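Local coordinates for putative thiosulfate sulfurtransferase ynjE (Escherichia coli K-12, PDB 3IPP), which catalyses the transfer of sulfur from thiosulfate to cyanide, yielding thiocyanate and sulfite, as a periplasmic sulfurtransferase with three rhodanese domains, at residues Ala289-Ile294 / Gly314-Ala319; Gln360-Tyr365 / Met382-Val387. All blocks are in the same frame, centred on the assembly; numbering follows the deposited sequence.

In the fold
Both contacts lie in the third rhodanese domain and attach to one five-stranded parallel sheet, whose order is 274-275, 387-390, 361-365, 289-293, 320-321. Along the chain they come in series, both segments of contact 1 preceding those of contact 2, and their centres are 14 Å apart. Strands 289-293 and 361-365 are neighbours and tie the two contacts together: V292 N lies 2.7 Å from S363 O, a probable backbone hydrogen bond, while Y365 of contact 2 packs on A319 and S293 of contact 1. Contact 2 extends the sheet the other way, to strand 387-390. The persulfide-forming C366 directly follows strand 361-365, which places both contacts beside the catalytic loop of this domain.

Contact 1. Residues Ala289-Ile294 / Gly314-Ala319; sequences ASLVSI and GEIAGA
In the third rhodanese domain, S293 and L291 of the parallel-sheet strand 289-293 meet E315, I316 and A319, on the approach to edge strand 320-321, through a type II turn from I316 to A319. S293 and E315 carry the polar end of the contact. S293 OG donates to E315 OE1 at 2.7 Å, and because it stands 53° out of the carboxylate plane, the oxygen is met from above. With OG anti to the backbone N (chi1 170°), the hydroxyl is directed across to the glutamate. The other carboxylate oxygen, OE2, turns its anti lone pair to I316 N, an N-H...O bond of 2.9 Å and 150°; a bend at chi2 brings the carboxylate back to the amide of the following residue. OE2 also takes a salt bridge from R295, which would probably favour the ionised carboxylate. The Y365 hydroxyl lies close to OE2 as well, at a distance too short to be taken at face value.

Further back along the strand the evidence is apolar and backbone. The L291 CD2 methyl lies 3.9 Å from I316 CG2, the two side chains crossing at about a right angle. A319 CA approaches L291 O to 3.3 Å, a CA-H...O contact, and A319 N closes the turn on I316 O. At L291 N a water accepts at 3.0 Å and donates to G318 O at the same length, bridging strand and turn. G318 has positive phi, as the third position of a type II turn requires.

The S293 side chain is about 6 Å from that of the catalytic C366. F300 of helix 297-301 touches both S293 and E315, Y365 of strand 361-365 packs on L291 and I316, and strand 315-316 pairs antiparallel with strand 405-406.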
loop_
_atom_site.group_PDB
_atom_site.type_symbol
_atom_site.label_atom_id
_atom_site.label_comp_id
_atom_site.label_asym_id
_atom_site.label_seq_id
_atom_site.Cartn_x
_atom_site.Cartn_y
_atom_site.Cartn_z
ATOM N N ALA A 289 -12.216 7.389 16.456
ATOM C CA ALA A 289 -12.671 6.963 15.170
ATOM C C ALA A 289 -12.340 8.036 14.152
ATOM O O ALA A 289 -12.280 9.241 14.502
ATOM C CB ALA A 289 -14.159 6.696 15.201
ATOM N N SER A 290 -12.131 7.615 12.897
ATOM C CA SER A 290 -11.840 8.554 11.793
ATOM C C SER A 290 -12.505 8.045 10.527
ATOM O O SER A 290 -12.446 6.847 10.227
ATOM C CB SER A 290 -10.325 8.635 11.488
ATOM O OG SER A 290 -9.638 9.376 12.450
ATOM N N LEU A 291 -13.125 8.949 9.778
ATOM C CA LEU A 291 -13.574 8.567 8.453
ATOM C C LEU A 291 -12.585 9.319 7.579
ATOM O O LEU A 291 -12.474 10.558 7.702
ATOM C CB LEU A 291 -15.026 8.996 8.172
ATOM C CG LEU A 291 -15.636 8.729 6.774
ATOM C CD1 LEU A 291 -15.754 7.221 6.521
ATOM C CD2 LEU A 291 -17.009 9.403 6.617
ATOM N N VAL A 292 -11.863 8.569 6.729
ATOM C CA VAL A 292 -10.713 9.087 6.004
ATOM C C VAL A 292 -10.911 9.237 4.498
ATOM O O VAL A 292 -11.210 8.254 3.756
ATOM C CB VAL A 292 -9.492 8.180 6.255
ATOM C CG1 VAL A 292 -8.280 8.775 5.592
ATOM C CG2 VAL A 292 -9.250 8.016 7.752
ATOM N N SER A 293 -10.729 10.459 4.029
ATOM C CA SER A 293 -10.888 10.743 2.640
ATOM C C SER A 293 -9.558 10.507 1.972
ATOM O O SER A 293 -8.559 11.213 2.257
ATOM C CB SER A 293 -11.291 12.181 2.414
ATOM O OG SER A 293 -11.226 12.505 1.006
ATOM N N ILE A 294 -9.553 9.507 1.087
ATOM C CA ILE A 294 -8.425 9.220 0.204
ATOM C C ILE A 294 -8.745 9.814 -1.153
ATOM O O ILE A 294 -8.947 9.085 -2.116
ATOM C CB ILE A 294 -8.181 7.734 0.078
ATOM C CG1 ILE A 294 -8.072 7.106 1.481
ATOM C CG2 ILE A 294 -6.886 7.464 -0.713
ATOM C CD1 ILE A 294 -6.904 7.654 2.344
ATOM N N GLY A 314 -17.243 18.828 -3.552
ATOM C CA GLY A 314 -17.004 19.068 -2.157
ATOM C C GLY A 314 -16.625 17.755 -1.487
ATOM O O GLY A 314 -16.354 16.734 -2.159
ATOM N N GLU A 315 -16.641 17.768 -0.153
ATOM C CA GLU A 315 -16.196 16.641 0.612
ATOM C C GLU A 315 -17.145 16.310 1.754
ATOM O O GLU A 315 -17.897 17.183 2.258
ATOM C CB GLU A 315 -14.819 16.994 1.163
ATOM C CG GLU A 315 -14.110 15.878 1.803
ATOM C CD GLU A 315 -13.954 14.654 0.905
ATOM O OE1 GLU A 315 -12.874 14.503 0.305
ATOM O OE2 GLU A 315 -14.886 13.824 0.823
ATOM N N ILE A 316 -17.072 15.059 2.215
ATOM C CA ILE A 316 -17.768 14.673 3.466
ATOM C C ILE A 316 -17.366 15.573 4.659
ATOM O O ILE A 316 -16.166 15.592 5.028
ATOM C CB ILE A 316 -17.532 13.233 3.793
ATOM C CG1 ILE A 316 -18.148 12.391 2.659
ATOM C CG2 ILE A 316 -18.130 12.911 5.196
ATOM C CD1 ILE A 316 -18.034 10.921 2.884
ATOM N N ALA A 317 -18.326 16.326 5.237
ATOM C CA ALA A 317 -17.969 17.283 6.295
ATOM C C ALA A 317 -17.416 16.526 7.482
ATOM O O ALA A 317 -18.034 15.614 7.907
ATOM C CB ALA A 317 -19.135 18.129 6.701
ATOM N N GLY A 318 -16.238 16.867 8.001
ATOM C CA GLY A 318 -15.656 16.076 9.103
ATOM C C GLY A 318 -14.777 14.872 8.724
ATOM O O GLY A 318 -14.099 14.315 9.567
ATOM N N ALA A 319 -14.812 14.437 7.459
ATOM C CA ALA A 319 -13.782 13.508 6.940
ATOM C C ALA A 319 -12.379 14.097 7.158
ATOM O O ALA A 319 -12.148 15.318 6.993
ATOM C CB ALA A 319 -14.026 13.229 5.492
HETATM O O HOH W 1 -13.344 11.702 10.897
#

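Contact 2. Residues Gln360-Tyr365 / Met382-Val387; sequences QQVSFY and MGWKNV
V362 N donates to N386 O at 2.8 Å, the one strong direct hydrogen bond between 360-365 and 382-387; its N-H...O angle is 163°. Beside it, V387 CA makes a CA-H...O contact of 3.1 Å with V362 O. A weak hydrogen bond runs from N386 ND2 to Q360 O (3.4 Å), and the same carbonyl receives a water that also accepts from N386 N. These bonds accompany a parallel bridge between V362 and V387, where the chain returns from helix 370-381 to strand 387-390, the helix-to-strand half of a right-handed beta-alpha-beta crossover. G383 ends that helix in a Schellman motif. Among amide contacts, Q361 NE2 rests 3.6 Å from N386 CG, the two amide planes 29° apart; the Q361 chain, bent at chi2 (-78°), curls back over N386. Apolar contacts lie on the V362 and V387 side of the sheet. V362 CG2 meets W384 at the edge of its ring, near the ring plane, 4.0 Å from CZ3. V387 CG1 reaches V362 CB and approaches F364 CE2 obliquely, 4.1 Å away, while W351 of helix 344-352 meets the rings of both F364 and W384.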
loop_
_atom_site.group_PDB
_atom_site.type_symbol
_atom_site.label_atom_id
_atom_site.label_comp_id
_atom_site.label_asym_id
_atom_site.label_seq_id
_atom_site.Cartn_x
_atom_site.Cartn_y
_atom_site.Cartn_z
ATOM N N GLN A 360 -7.830 4.002 16.632
ATOM C CA GLN A 360 -9.187 4.376 16.260
ATOM C C GLN A 360 -9.869 3.308 15.439
ATOM O O GLN A 360 -9.182 2.513 14.785
ATOM C CB GLN A 360 -9.154 5.652 15.424
ATOM C CG GLN A 360 -8.673 6.850 16.198
ATOM C CD GLN A 360 -8.378 8.019 15.300
ATOM O OE1 GLN A 360 -8.178 7.857 14.087
ATOM N NE2 GLN A 360 -8.393 9.221 15.871
ATOM N N GLN A 361 -11.214 3.305 15.432
ATOM C CA GLN A 361 -11.997 2.711 14.310
ATOM C C GLN A 361 -11.833 3.667 13.110
ATOM O O GLN A 361 -12.252 4.850 13.177
ATOM C CB GLN A 361 -13.500 2.593 14.624
ATOM C CG GLN A 361 -13.833 2.086 16.001
ATOM C CD GLN A 361 -13.661 0.569 16.089
ATOM O OE1 GLN A 361 -14.192 -0.182 15.239
ATOM N NE2 GLN A 361 -12.870 0.114 17.078
ATOM N N VAL A 362 -11.249 3.151 12.031
ATOM C CA VAL A 362 -10.827 3.932 10.862
ATOM C C VAL A 362 -11.415 3.328 9.602
ATOM O O VAL A 362 -11.250 2.119 9.325
ATOM C CB VAL A 362 -9.254 3.868 10.713
ATOM C CG1 VAL A 362 -8.743 4.599 9.421
ATOM C CG2 VAL A 362 -8.581 4.396 11.995
ATOM N N SER A 363 -12.073 4.166 8.820
ATOM C CA SER A 363 -12.659 3.721 7.585
ATOM C C SER A 363 -12.233 4.678 6.491
ATOM O O SER A 363 -12.275 5.934 6.700
ATOM C CB SER A 363 -14.193 3.684 7.675
ATOM O OG SER A 363 -14.729 2.965 6.577
ATOM N N PHE A 364 -11.799 4.090 5.354
ATOM C CA PHE A 364 -11.308 4.831 4.205
ATOM C C PHE A 364 -12.395 4.901 3.140
ATOM O O PHE A 364 -13.092 3.898 2.907
ATOM C CB PHE A 364 -10.064 4.130 3.603
ATOM C CG PHE A 364 -8.928 3.956 4.582
ATOM C CD1 PHE A 364 -8.049 5.011 4.843
ATOM C CD2 PHE A 364 -8.746 2.746 5.250
ATOM C CE1 PHE A 364 -7.001 4.898 5.759
ATOM C CE2 PHE A 364 -7.687 2.586 6.182
ATOM C CZ PHE A 364 -6.809 3.662 6.448
ATOM N N TYR A 365 -12.510 6.034 2.443
ATOM C CA TYR A 365 -13.375 6.098 1.269
ATOM C C TYR A 365 -12.752 7.038 0.251
ATOM O O TYR A 365 -11.832 7.745 0.583
ATOM C CB TYR A 365 -14.763 6.640 1.674
ATOM C CG TYR A 365 -14.746 8.125 1.934
ATOM C CD1 TYR A 365 -14.403 8.621 3.174
ATOM C CD2 TYR A 365 -15.004 9.029 0.901
ATOM C CE1 TYR A 365 -14.334 10.017 3.396
ATOM C CE2 TYR A 365 -14.979 10.402 1.111
ATOM C CZ TYR A 365 -14.644 10.863 2.355
ATOM O OH TYR A 365 -14.603 12.182 2.550
ATOM N N MET A 382 0.254 -2.596 7.967
ATOM C CA MET A 382 0.835 -1.844 9.029
ATOM C C MET A 382 0.320 -2.330 10.372
ATOM O O MET A 382 0.810 -1.903 11.419
ATOM C CB MET A 382 0.522 -0.353 8.823
ATOM C CG MET A 382 1.256 0.276 7.623
ATOM S SD MET A 382 0.598 1.871 7.143
ATOM C CE MET A 382 1.091 2.817 8.550
ATOM N N GLY A 383 -0.640 -3.255 10.359
ATOM C CA GLY A 383 -1.107 -3.825 11.609
ATOM C C GLY A 383 -2.234 -3.019 12.292
ATOM O O GLY A 383 -2.520 -3.257 13.471
ATOM N N TRP A 384 -2.851 -2.070 11.578
ATOM C CA TRP A 384 -4.068 -1.354 12.076
ATOM C C TRP A 384 -5.236 -2.331 12.267
ATOM O O TRP A 384 -5.661 -3.011 11.338
ATOM C CB TRP A 384 -4.442 -0.178 11.155
ATOM C CG TRP A 384 -3.419 0.944 11.238
ATOM C CD1 TRP A 384 -2.076 0.806 11.367
ATOM C CD2 TRP A 384 -3.668 2.362 11.190
ATOM N NE1 TRP A 384 -1.457 2.042 11.431
ATOM C CE2 TRP A 384 -2.413 3.014 11.321
ATOM C CE3 TRP A 384 -4.826 3.146 11.077
ATOM C CZ2 TRP A 384 -2.291 4.405 11.362
ATOM C CZ3 TRP A 384 -4.692 4.539 11.132
ATOM C CH2 TRP A 384 -3.446 5.145 11.272
ATOM N N LYS A 385 -5.719 -2.446 13.480
ATOM C CA LYS A 385 -6.678 -3.490 13.720
ATOM C C LYS A 385 -8.150 -3.188 13.380
ATOM O O LYS A 385 -8.913 -4.124 13.196
ATOM C CB LYS A 385 -6.523 -4.037 15.141
ATOM C CG LYS A 385 -5.227 -4.829 15.278
ATOM C CD LYS A 385 -5.143 -5.505 16.604
ATOM C CE LYS A 385 -4.753 -4.534 17.678
ATOM N NZ LYS A 385 -3.895 -5.334 18.608
ATOM N N ASN A 386 -8.540 -1.917 13.290
ATOM C CA ASN A 386 -9.958 -1.566 13.120
ATOM C C ASN A 386 -10.079 -0.705 11.893
ATOM O O ASN A 386 -10.263 0.526 11.981
ATOM C CB ASN A 386 -10.484 -0.794 14.332
ATOM C CG ASN A 386 -9.867 -1.289 15.654
ATOM O OD1 ASN A 386 -10.191 -2.400 16.066
ATOM N ND2 ASN A 386 -8.917 -0.467 16.300
ATOM N N VAL A 387 -9.939 -1.343 10.742
ATOM C CA VAL A 387 -9.999 -0.661 9.479
ATOM C C VAL A 387 -11.053 -1.259 8.589
ATOM O O VAL A 387 -11.373 -2.443 8.679
ATOM C CB VAL A 387 -8.618 -0.616 8.757
ATOM C CG1 VAL A 387 -7.667 0.244 9.537
ATOM C CG2 VAL A 387 -8.031 -2.005 8.504
HETATM O O HOH W 2 -7.269 0.650 13.345
#